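Local coordinates for protein tumor necrosis factor ligand superfamily member 13 (PDB 1U5X) that acts as a homotrimeric cytokine of the tumor necrosis factor family that binds the receptors TACI and BCMA and takes part in regulating tumor cell growth, at residues Q70-E75 and D113-K118; I52-S57 and A104-L109; H9-N14 and M27-L32. One frame throughout, in Å; residues are numbered along the deposited sequence.

Contact 1: residues Q70-E75 and D113-K118; sequences QVVSRE and DIITVK
Val71-Glu75 and Ile114-Lys118 run antiparallel with their axes 4.7 Å apart at closest approach and 157° between their directions, joined by six backbone hydrogen bonds in the pairs Val71-Lys118, Ser73-Thr116 and Glu75-Ile114. On one face, Val72 meets both Val117 and Ile115: its CG2 lies 4.1 Å from CG2 of Val117, the two valines standing side by side, while its CG1 reaches CG2 of Ile115 at an oblique angle. The bent chain of Ile115 (chi2 -56°) turns its CD1 back under Arg74, 3.8 Å from CB. Arg74 CD rests 3.4 Å from OD2 of Asp113. The guanidinium and carboxylate planes are nearly parallel, but the acid oxygen stands off the plane of the guanidinium, so any attraction is probably between charges alone, with no N-H aimed at it. Arg74 instead forms a salt bridge with Glu81, and Asp113 OD2 accepts from the backbone N of His110. The other face, with Val71 and Ile114 at its ends, has a hydrated polar middle of Ser73, Thr116 and Glu75. One water gives a proton to Val71 O at 2.7 Å and also joins Ser73 OG to Thr116 OG1; a second links Thr116 OG1 to OE2 of Glu75, whose extended arm crosses Thr116 at about a right angle. Strand 80-85 flanks 71-75 on its far edge and strand 44-47 borders 114-119, while Val72, Ile115 and Val117 pack into the sandwich interior against Ser57, Leu55, Phe137 and Leu135 of strands 51-61 and 134-139.

Contact 2: residues I52-S57 and A104-L109; sequences IYLLYS and AGVFHL
Ile52 CG2 presses against CG1 of Val106 at 3.3 Å, a close squeeze for two methyl groups, the two side chains meeting obliquely. On the same face Leu54 directs CD1 to CG2 of Val106 (4.1 Å), and the CB atoms of Tyr56 and Ala104 abut at 3.6 Å. The opposite face carries Tyr53, Leu55, Phe107 and Leu109. Here CD1 of Leu109 comes within 3.6 Å of Tyr53 CD1, approaching the ring obliquely, and Leu55 CB sits at the edge of the Phe107 ring. Between the faces, four backbone hydrogen bonds pair Tyr53 with Phe107 and Leu55 with Gly105; the one from Leu55 N to Gly105 O is nearly straight at 173°. At the Ile52 end of the pair, its CG1 lies in the ring plane of His108, 4.0 Å from ND1. Tyr53 OH is bonded to the backbone O of Asp49, and Tyr56 OH to His9 ND1. With CG set between its backbone N and carbonyl carbon (chi1 59°), the Tyr56 ring leads away from Ala104; its hydroxyl is also hydrogen-bonded to Val106 N of the third subunit, while Val106 N of this chain is hydrogen-bonded to Tyr56 OH of the second subunit. The face with Val106 is thus largely apolar intersubunit surface crossed by hydroxyl-to-backbone hydrogen bonds; on the other face Phe107 meets His9 of the second subunit, whereas Leu55 and Leu109 pack inside the sandwich.

Contact 3: residues H9-N14 and M27-L32; sequences HLVPVN and MWQPVL
A classic beta bulge marks this hairpin of strands 7-16 and 24-34, where Val31 and Leu32 both face His9. His9 O accepts a hydrogen bond from Val31 N at 2.9 Å and a weak one from Leu32 N, while His9 N donates to Leu32 O. Val31 CG2 lies in the plane of the His9 imidazole at its edge, 3.7 Å from CD2, and CG1 of the same valine meets Val11 CG2. The hairpin forms part of the jelly-roll of the TNF homology domain; its inner side holds Leu10 and Trp28, which pack on Leu135 of strand 134-139, while His9 turns to the trimer interface and packs on Val106 of a neighbouring subunit. Trp28 brings CE3 within 3.9 Å of Leu10 CB, and in-plane at its edge stands Val11 CA. Farther along, the extended Gln29 chain reaches past Val13 CG1, its NE2 donating to Pro12 O at 3.0 Å from above the carbonyl plane. Val11 and Gln29 exchange two backbone hydrogen bonds, and Val13 N donates to Met27 O at 2.8 Å.

The three contacts belong to one TNF homology domain, a jelly-roll of antiparallel strands. Contact 3, a local hairpin, closes first along the chain; contacts 1 and 2 follow it and interlock, since their segments alternate in the order 52-57, 70-75, 104-109, 113-118. Contacts 1 and 2, with centres about 11 Å apart, pack against each other, and a probable hydrogen bond joins Gln70 NE2 to Ser57 OG at 3.0 Å. Contact 3 is about 15 Å from contact 1 between centres, strand 24-34 neighbouring 114-119, and about 17 Å from contact 2, which it touches at the tyrosine-histidine hydrogen bond. Contacts 2 and 3 reach other subunits and so tie the fold to the homotrimer; contact 1 lies within one subunit.

Contact 1: residues Q70-E75 and D113-K118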
loop_
_atom_site.group_PDB
_atom_site.type_symbol
_atom_site.label_atom_id
_atom_site.label_comp_id
_atom_site.label_asym_id
_atom_site.label_seq_id
_atom_site.Cartn_x
_atom_site.Cartn_y
_atom_site.Cartn_z
ATOM N N GLN A 70 -1.095 5.166 -12.606
ATOM C CA GLN A 70 -1.351 3.926 -13.311
ATOM C C GLN A 70 -2.763 3.470 -13.037
ATOM O O GLN A 70 -3.311 3.754 -12.001
ATOM C CB GLN A 70 -0.360 2.842 -12.948
ATOM C CG GLN A 70 -0.533 2.205 -11.590
ATOM C CD GLN A 70 0.296 2.884 -10.562
ATOM O OE1 GLN A 70 0.599 4.106 -10.683
ATOM N NE2 GLN A 70 0.677 2.127 -9.536
ATOM N N VAL A 71 -3.327 2.734 -13.982
ATOM C CA VAL A 71 -4.657 2.198 -13.891
ATOM C C VAL A 71 -4.614 0.694 -14.066
ATOM O O VAL A 71 -4.098 0.206 -15.066
ATOM C CB VAL A 71 -5.537 2.771 -15.025
ATOM C CG1 VAL A 71 -7.006 2.396 -14.809
ATOM C CG2 VAL A 71 -5.371 4.291 -15.150
ATOM N N VAL A 72 -5.166 -0.037 -13.108
ATOM C CA VAL A 72 -5.198 -1.499 -13.115
ATOM C C VAL A 72 -6.616 -1.986 -13.366
ATOM O O VAL A 72 -7.525 -1.603 -12.643
ATOM C CB VAL A 72 -4.717 -2.070 -11.750
ATOM C CG1 VAL A 72 -4.748 -3.579 -11.724
ATOM C CG2 VAL A 72 -3.285 -1.582 -11.416
ATOM N N SER A 73 -6.802 -2.791 -14.419
ATOM C CA SER A 73 -8.113 -3.212 -14.897
ATOM C C SER A 73 -8.173 -4.703 -15.181
ATOM O O SER A 73 -7.134 -5.363 -15.393
ATOM C CB SER A 73 -8.523 -2.461 -16.172
ATOM O OG SER A 73 -8.351 -1.068 -16.057
ATOM N N ARG A 74 -9.391 -5.218 -15.177
ATOM C CA ARG A 74 -9.668 -6.588 -15.570
ATOM C C ARG A 74 -10.582 -6.616 -16.797
ATOM O O ARG A 74 -11.553 -5.856 -16.912
ATOM C CB ARG A 74 -10.258 -7.403 -14.409
ATOM C CG ARG A 74 -11.730 -7.162 -14.076
ATOM C CD ARG A 74 -12.447 -8.420 -13.593
ATOM N NE ARG A 74 -13.462 -8.114 -12.593
ATOM C CZ ARG A 74 -14.781 -8.173 -12.792
ATOM N NH1 ARG A 74 -15.283 -8.524 -13.970
ATOM N NH2 ARG A 74 -15.612 -7.865 -11.799
ATOM N N GLU A 75 -10.264 -7.485 -17.742
ATOM C CA GLU A 75 -11.164 -7.687 -18.873
ATOM C C GLU A 75 -11.463 -9.176 -18.916
ATOM O O GLU A 75 -10.546 -9.982 -18.987
ATOM C CB GLU A 75 -10.564 -7.211 -20.203
ATOM C CG GLU A 75 -9.278 -6.431 -20.115
ATOM C CD GLU A 75 -8.744 -5.974 -21.469
ATOM O OE1 GLU A 75 -9.392 -6.249 -22.522
ATOM O OE2 GLU A 75 -7.654 -5.361 -21.488
ATOM N N ASP A 113 -9.856 -14.137 -17.124
ATOM C CA ASP A 113 -9.623 -12.691 -16.983
ATOM C C ASP A 113 -8.228 -12.315 -17.472
ATOM O O ASP A 113 -7.293 -13.125 -17.364
ATOM C CB ASP A 113 -9.754 -12.250 -15.526
ATOM C CG ASP A 113 -11.182 -12.021 -15.091
ATOM O OD1 ASP A 113 -12.128 -12.183 -15.892
ATOM O OD2 ASP A 113 -11.438 -11.650 -13.927
ATOM N N ILE A 114 -8.121 -11.113 -18.053
ATOM C CA ILE A 114 -6.847 -10.472 -18.396
ATOM C C ILE A 114 -6.673 -9.226 -17.509
ATOM O O ILE A 114 -7.557 -8.385 -17.481
ATOM C CB ILE A 114 -6.847 -10.061 -19.878
ATOM C CG1 ILE A 114 -6.951 -11.286 -20.788
ATOM C CG2 ILE A 114 -5.562 -9.318 -20.222
ATOM C CD1 ILE A 114 -7.233 -10.923 -22.225
ATOM N N ILE A 115 -5.570 -9.141 -16.766
ATOM C CA ILE A 115 -5.225 -7.985 -15.950
ATOM C C ILE A 115 -4.252 -7.071 -16.700
ATOM O O ILE A 115 -3.238 -7.543 -17.214
ATOM C CB ILE A 115 -4.597 -8.452 -14.609
ATOM C CG1 ILE A 115 -5.473 -9.516 -13.936
ATOM C CG2 ILE A 115 -4.327 -7.250 -13.662
ATOM C CD1 ILE A 115 -6.892 -9.095 -13.689
ATOM N N THR A 116 -4.581 -5.777 -16.774
ATOM C CA THR A 116 -3.777 -4.775 -17.463
ATOM C C THR A 116 -3.291 -3.721 -16.480
ATOM O O THR A 116 -4.006 -3.395 -15.524
ATOM C CB THR A 116 -4.563 -4.072 -18.573
ATOM O OG1 THR A 116 -5.823 -3.570 -18.080
ATOM C CG2 THR A 116 -4.953 -5.014 -19.713
ATOM N N VAL A 117 -2.080 -3.215 -16.692
ATOM C CA VAL A 117 -1.582 -2.038 -15.950
ATOM C C VAL A 117 -1.190 -1.017 -16.998
ATOM O O VAL A 117 -0.282 -1.269 -17.794
ATOM C CB VAL A 117 -0.391 -2.388 -15.017
ATOM C CG1 VAL A 117 0.090 -1.162 -14.252
ATOM C CG2 VAL A 117 -0.771 -3.450 -14.032
ATOM N N LYS A 118 -1.930 0.092 -17.072
ATOM C CA LYS A 118 -1.711 1.105 -18.107
ATOM C C LYS A 118 -1.439 2.460 -17.476
ATOM O O LYS A 118 -2.060 2.820 -16.456
ATOM C CB LYS A 118 -2.931 1.216 -19.054
ATOM C CG LYS A 118 -3.205 -0.056 -19.839
ATOM C CD LYS A 118 -4.418 0.081 -20.780
ATOM C CE LYS A 118 -4.376 -0.961 -21.875
ATOM N NZ LYS A 118 -5.511 -0.828 -22.811
HETATM O O HOH W 1 -5.591 -0.775 -17.110
HETATM O O HOH W 2 -8.191 -2.807 -19.829
#

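Contact 2: residues I52-S57 and A104-L109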
loop_
_atom_site.group_PDB
_atom_site.type_symbol
_atom_site.label_atom_id
_atom_site.label_comp_id
_atom_site.label_asym_id
_atom_site.label_seq_id
_atom_site.Cartn_x
_atom_site.Cartn_y
_atom_site.Cartn_z
ATOM N N ILE A 52 -10.426 -14.841 -5.035
ATOM C CA ILE A 52 -10.233 -13.516 -4.475
ATOM C C ILE A 52 -8.735 -13.267 -4.284
ATOM O O ILE A 52 -8.013 -14.104 -3.731
ATOM C CB ILE A 52 -11.024 -13.399 -3.135
ATOM C CG1 ILE A 52 -12.540 -13.450 -3.420
ATOM C CG2 ILE A 52 -10.643 -12.168 -2.401
ATOM C CD1 ILE A 52 -13.413 -13.475 -2.168
ATOM N N TYR A 53 -8.246 -12.138 -4.790
ATOM C CA TYR A 53 -6.829 -11.840 -4.786
ATOM C C TYR A 53 -6.576 -10.470 -4.274
ATOM O O TYR A 53 -7.295 -9.542 -4.602
ATOM C CB TYR A 53 -6.304 -11.842 -6.227
ATOM C CG TYR A 53 -6.327 -13.181 -6.901
ATOM C CD1 TYR A 53 -7.473 -13.650 -7.542
ATOM C CD2 TYR A 53 -5.172 -13.963 -6.957
ATOM C CE1 TYR A 53 -7.483 -14.879 -8.204
ATOM C CE2 TYR A 53 -5.175 -15.208 -7.622
ATOM C CZ TYR A 53 -6.325 -15.656 -8.226
ATOM O OH TYR A 53 -6.298 -16.855 -8.880
ATOM N N LEU A 54 -5.528 -10.346 -3.476
ATOM C CA LEU A 54 -4.877 -9.074 -3.251
ATOM C C LEU A 54 -4.012 -8.777 -4.461
ATOM O O LEU A 54 -3.184 -9.619 -4.865
ATOM C CB LEU A 54 -4.001 -9.187 -2.013
ATOM C CG LEU A 54 -3.168 -7.948 -1.668
ATOM C CD1 LEU A 54 -4.061 -6.757 -1.331
ATOM C CD2 LEU A 54 -2.202 -8.278 -0.492
ATOM N N LEU A 55 -4.231 -7.598 -5.066
ATOM C CA LEU A 55 -3.489 -7.133 -6.217
ATOM C C LEU A 55 -2.840 -5.835 -5.803
ATOM O O LEU A 55 -3.497 -4.947 -5.309
ATOM C CB LEU A 55 -4.464 -6.873 -7.381
ATOM C CG LEU A 55 -4.039 -6.695 -8.822
ATOM C CD1 LEU A 55 -2.787 -7.413 -9.206
ATOM C CD2 LEU A 55 -5.215 -7.113 -9.722
ATOM N N TYR A 56 -1.540 -5.721 -6.023
ATOM C CA TYR A 56 -0.816 -4.494 -5.682
ATOM C C TYR A 56 0.014 -4.067 -6.883
ATOM O O TYR A 56 0.473 -4.901 -7.666
ATOM C CB TYR A 56 0.056 -4.664 -4.432
ATOM C CG TYR A 56 1.124 -5.741 -4.490
ATOM C CD1 TYR A 56 2.367 -5.487 -5.009
ATOM C CD2 TYR A 56 0.849 -7.015 -3.993
ATOM C CE1 TYR A 56 3.358 -6.492 -5.035
ATOM C CE2 TYR A 56 1.780 -8.030 -4.023
ATOM C CZ TYR A 56 3.054 -7.752 -4.524
ATOM O OH TYR A 56 3.963 -8.778 -4.545
ATOM N N SER A 57 0.210 -2.756 -7.013
ATOM C CA SER A 57 0.891 -2.152 -8.140
ATOM C C SER A 57 1.640 -0.933 -7.656
ATOM O O SER A 57 1.075 -0.074 -6.995
ATOM C CB SER A 57 -0.113 -1.717 -9.193
ATOM O OG SER A 57 0.481 -0.849 -10.149
ATOM N N ALA A 104 -3.324 -0.750 -4.054
ATOM C CA ALA A 104 -3.605 -2.180 -3.937
ATOM C C ALA A 104 -5.020 -2.372 -3.414
ATOM O O ALA A 104 -5.591 -1.500 -2.757
ATOM C CB ALA A 104 -2.641 -2.819 -2.965
ATOM N N GLY A 105 -5.595 -3.513 -3.711
ATOM C CA GLY A 105 -6.882 -3.884 -3.163
ATOM C C GLY A 105 -7.237 -5.320 -3.401
ATOM O O GLY A 105 -6.473 -6.037 -4.051
ATOM N N VAL A 106 -8.396 -5.725 -2.882
ATOM C CA VAL A 106 -8.818 -7.109 -2.955
ATOM C C VAL A 106 -9.983 -7.242 -3.906
ATOM O O VAL A 106 -10.966 -6.532 -3.760
ATOM C CB VAL A 106 -9.209 -7.663 -1.596
ATOM C CG1 VAL A 106 -9.655 -9.080 -1.720
ATOM C CG2 VAL A 106 -8.023 -7.618 -0.688
ATOM N N PHE A 107 -9.843 -8.160 -4.871
ATOM C CA PHE A 107 -10.809 -8.291 -5.953
ATOM C C PHE A 107 -11.075 -9.736 -6.327
ATOM O O PHE A 107 -10.189 -10.592 -6.250
ATOM C CB PHE A 107 -10.284 -7.557 -7.184
ATOM C CG PHE A 107 -9.996 -6.120 -6.930
ATOM C CD1 PHE A 107 -11.013 -5.195 -6.987
ATOM C CD2 PHE A 107 -8.699 -5.693 -6.601
ATOM C CE1 PHE A 107 -10.763 -3.865 -6.712
ATOM C CE2 PHE A 107 -8.445 -4.351 -6.346
ATOM C CZ PHE A 107 -9.487 -3.452 -6.411
ATOM N N HIS A 108 -12.311 -9.996 -6.718
ATOM C CA HIS A 108 -12.727 -11.293 -7.221
ATOM C C HIS A 108 -12.390 -11.300 -8.704
ATOM O O HIS A 108 -12.901 -10.473 -9.472
ATOM C CB HIS A 108 -14.222 -11.479 -7.075
ATOM C CG HIS A 108 -14.715 -12.818 -7.540
ATOM N ND1 HIS A 108 -14.528 -13.982 -6.828
ATOM C CD2 HIS A 108 -15.384 -13.170 -8.659
ATOM C CE1 HIS A 108 -15.087 -14.991 -7.475
ATOM N NE2 HIS A 108 -15.609 -14.527 -8.598
ATOM N N LEU A 109 -11.505 -12.226 -9.073
ATOM C CA LEU A 109 -11.059 -12.409 -10.438
ATOM C C LEU A 109 -11.596 -13.753 -10.898
ATOM O O LEU A 109 -11.709 -14.698 -10.112
ATOM C CB LEU A 109 -9.510 -12.353 -10.511
ATOM C CG LEU A 109 -8.848 -11.103 -9.925
ATOM C CD1 LEU A 109 -7.328 -11.113 -10.130
ATOM C CD2 LEU A 109 -9.418 -9.859 -10.500
#

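Contact 3: residues H9-N14 and M27-L32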
loop_
_atom_site.group_PDB
_atom_site.type_symbol
_atom_site.label_atom_id
_atom_site.label_comp_id
_atom_site.label_asym_id
_atom_site.label_seq_id
_atom_site.Cartn_x
_atom_site.Cartn_y
_atom_site.Cartn_z
ATOM N N HIS A 9 4.934 -12.208 -8.063
ATOM C CA HIS A 9 5.523 -10.886 -7.982
ATOM C C HIS A 9 6.307 -10.697 -9.280
ATOM O O HIS A 9 7.157 -11.508 -9.629
ATOM C CB HIS A 9 6.431 -10.730 -6.764
ATOM C CG HIS A 9 6.947 -9.343 -6.559
ATOM N ND1 HIS A 9 6.218 -8.358 -5.910
ATOM C CD2 HIS A 9 8.129 -8.774 -6.906
ATOM C CE1 HIS A 9 6.958 -7.259 -5.837
ATOM N NE2 HIS A 9 8.116 -7.484 -6.439
ATOM N N LEU A 10 5.984 -9.611 -9.968
ATOM C CA LEU A 10 6.468 -9.287 -11.296
ATOM C C LEU A 10 7.181 -7.944 -11.307
ATOM O O LEU A 10 6.795 -7.007 -10.563
ATOM C CB LEU A 10 5.272 -9.158 -12.230
ATOM C CG LEU A 10 4.311 -10.330 -12.314
ATOM C CD1 LEU A 10 2.962 -9.848 -12.835
ATOM C CD2 LEU A 10 4.874 -11.393 -13.215
ATOM N N VAL A 11 8.209 -7.860 -12.138
ATOM C CA VAL A 11 8.977 -6.634 -12.307
ATOM C C VAL A 11 9.159 -6.339 -13.792
ATOM O O VAL A 11 8.877 -7.194 -14.638
ATOM C CB VAL A 11 10.340 -6.742 -11.593
ATOM C CG1 VAL A 11 10.122 -6.993 -10.098
ATOM C CG2 VAL A 11 11.201 -7.807 -12.212
ATOM N N PRO A 12 9.597 -5.132 -14.153
ATOM C CA PRO A 12 9.716 -4.804 -15.573
ATOM C C PRO A 12 10.840 -5.526 -16.327
ATOM O O PRO A 12 11.922 -5.808 -15.795
ATOM C CB PRO A 12 9.989 -3.300 -15.573
ATOM C CG PRO A 12 9.530 -2.805 -14.201
ATOM C CD PRO A 12 9.912 -3.970 -13.311
ATOM N N VAL A 13 10.568 -5.781 -17.595
ATOM C CA VAL A 13 11.606 -6.170 -18.545
ATOM C C VAL A 13 11.914 -4.982 -19.471
ATOM O O VAL A 13 13.066 -4.729 -19.820
ATOM C CB VAL A 13 11.236 -7.440 -19.357
ATOM C CG1 VAL A 13 10.774 -8.527 -18.487
ATOM C CG2 VAL A 13 10.217 -7.185 -20.422
ATOM N N ASN A 14 10.867 -4.277 -19.882
ATOM C CA ASN A 14 10.990 -3.039 -20.652
ATOM C C ASN A 14 9.661 -2.290 -20.661
ATOM O O ASN A 14 8.616 -2.819 -20.283
ATOM C CB ASN A 14 11.511 -3.258 -22.088
ATOM C CG ASN A 14 10.478 -3.863 -23.012
ATOM O OD1 ASN A 14 9.981 -4.944 -22.759
ATOM N ND2 ASN A 14 10.185 -3.180 -24.118
ATOM N N MET A 27 6.192 -4.442 -19.997
ATOM C CA MET A 27 6.382 -5.870 -20.199
ATOM C C MET A 27 6.885 -6.459 -18.874
ATOM O O MET A 27 7.883 -5.987 -18.343
ATOM C CB MET A 27 7.382 -6.088 -21.320
ATOM C CG MET A 27 6.928 -5.517 -22.633
ATOM S SD MET A 27 5.616 -6.497 -23.296
ATOM C CE MET A 27 6.541 -7.708 -24.275
ATOM N N TRP A 28 6.189 -7.463 -18.348
ATOM C CA TRP A 28 6.450 -8.014 -17.002
ATOM C C TRP A 28 7.180 -9.368 -17.064
ATOM O O TRP A 28 7.005 -10.140 -18.024
ATOM C CB TRP A 28 5.142 -8.199 -16.235
ATOM C CG TRP A 28 4.369 -6.931 -15.987
ATOM C CD1 TRP A 28 3.262 -6.508 -16.660
ATOM C CD2 TRP A 28 4.676 -5.905 -15.036
ATOM N NE1 TRP A 28 2.847 -5.293 -16.173
ATOM C CE2 TRP A 28 3.705 -4.887 -15.191
ATOM C CE3 TRP A 28 5.692 -5.723 -14.085
ATOM C CZ2 TRP A 28 3.705 -3.725 -14.425
ATOM C CZ3 TRP A 28 5.685 -4.559 -13.315
ATOM C CH2 TRP A 28 4.694 -3.580 -13.492
ATOM N N GLN A 29 8.017 -9.633 -16.059
ATOM C CA GLN A 29 8.685 -10.915 -15.890
ATOM C C GLN A 29 8.509 -11.338 -14.422
ATOM O O GLN A 29 8.608 -10.497 -13.509
ATOM C CB GLN A 29 10.182 -10.844 -16.233
ATOM C CG GLN A 29 10.971 -9.775 -15.453
ATOM C CD GLN A 29 12.445 -9.742 -15.785
ATOM O OE1 GLN A 29 13.014 -10.760 -16.162
ATOM N NE2 GLN A 29 13.067 -8.568 -15.662
ATOM N N PRO A 30 8.209 -12.603 -14.171
ATOM C CA PRO A 30 8.113 -13.085 -12.785
ATOM C C PRO A 30 9.449 -13.208 -12.095
ATOM O O PRO A 30 10.412 -13.726 -12.680
ATOM C CB PRO A 30 7.465 -14.459 -12.928
ATOM C CG PRO A 30 7.807 -14.882 -14.293
ATOM C CD PRO A 30 7.879 -13.660 -15.136
ATOM N N VAL A 31 9.506 -12.742 -10.844
ATOM C CA VAL A 31 10.657 -13.042 -9.989
ATOM C C VAL A 31 10.316 -13.935 -8.779
ATOM O O VAL A 31 11.213 -14.484 -8.152
ATOM C CB VAL A 31 11.403 -11.753 -9.554
ATOM C CG1 VAL A 31 11.986 -11.027 -10.770
ATOM C CG2 VAL A 31 10.540 -10.852 -8.769
ATOM N N LEU A 32 9.028 -14.068 -8.469
ATOM C CA LEU A 32 8.544 -14.961 -7.415
ATOM C C LEU A 32 7.221 -15.554 -7.824
ATOM O O LEU A 32 6.299 -14.836 -8.180
ATOM C CB LEU A 32 8.332 -14.207 -6.092
ATOM C CG LEU A 32 7.805 -15.036 -4.918
ATOM C CD1 LEU A 32 8.703 -16.185 -4.565
ATOM C CD2 LEU A 32 7.584 -14.154 -3.695
#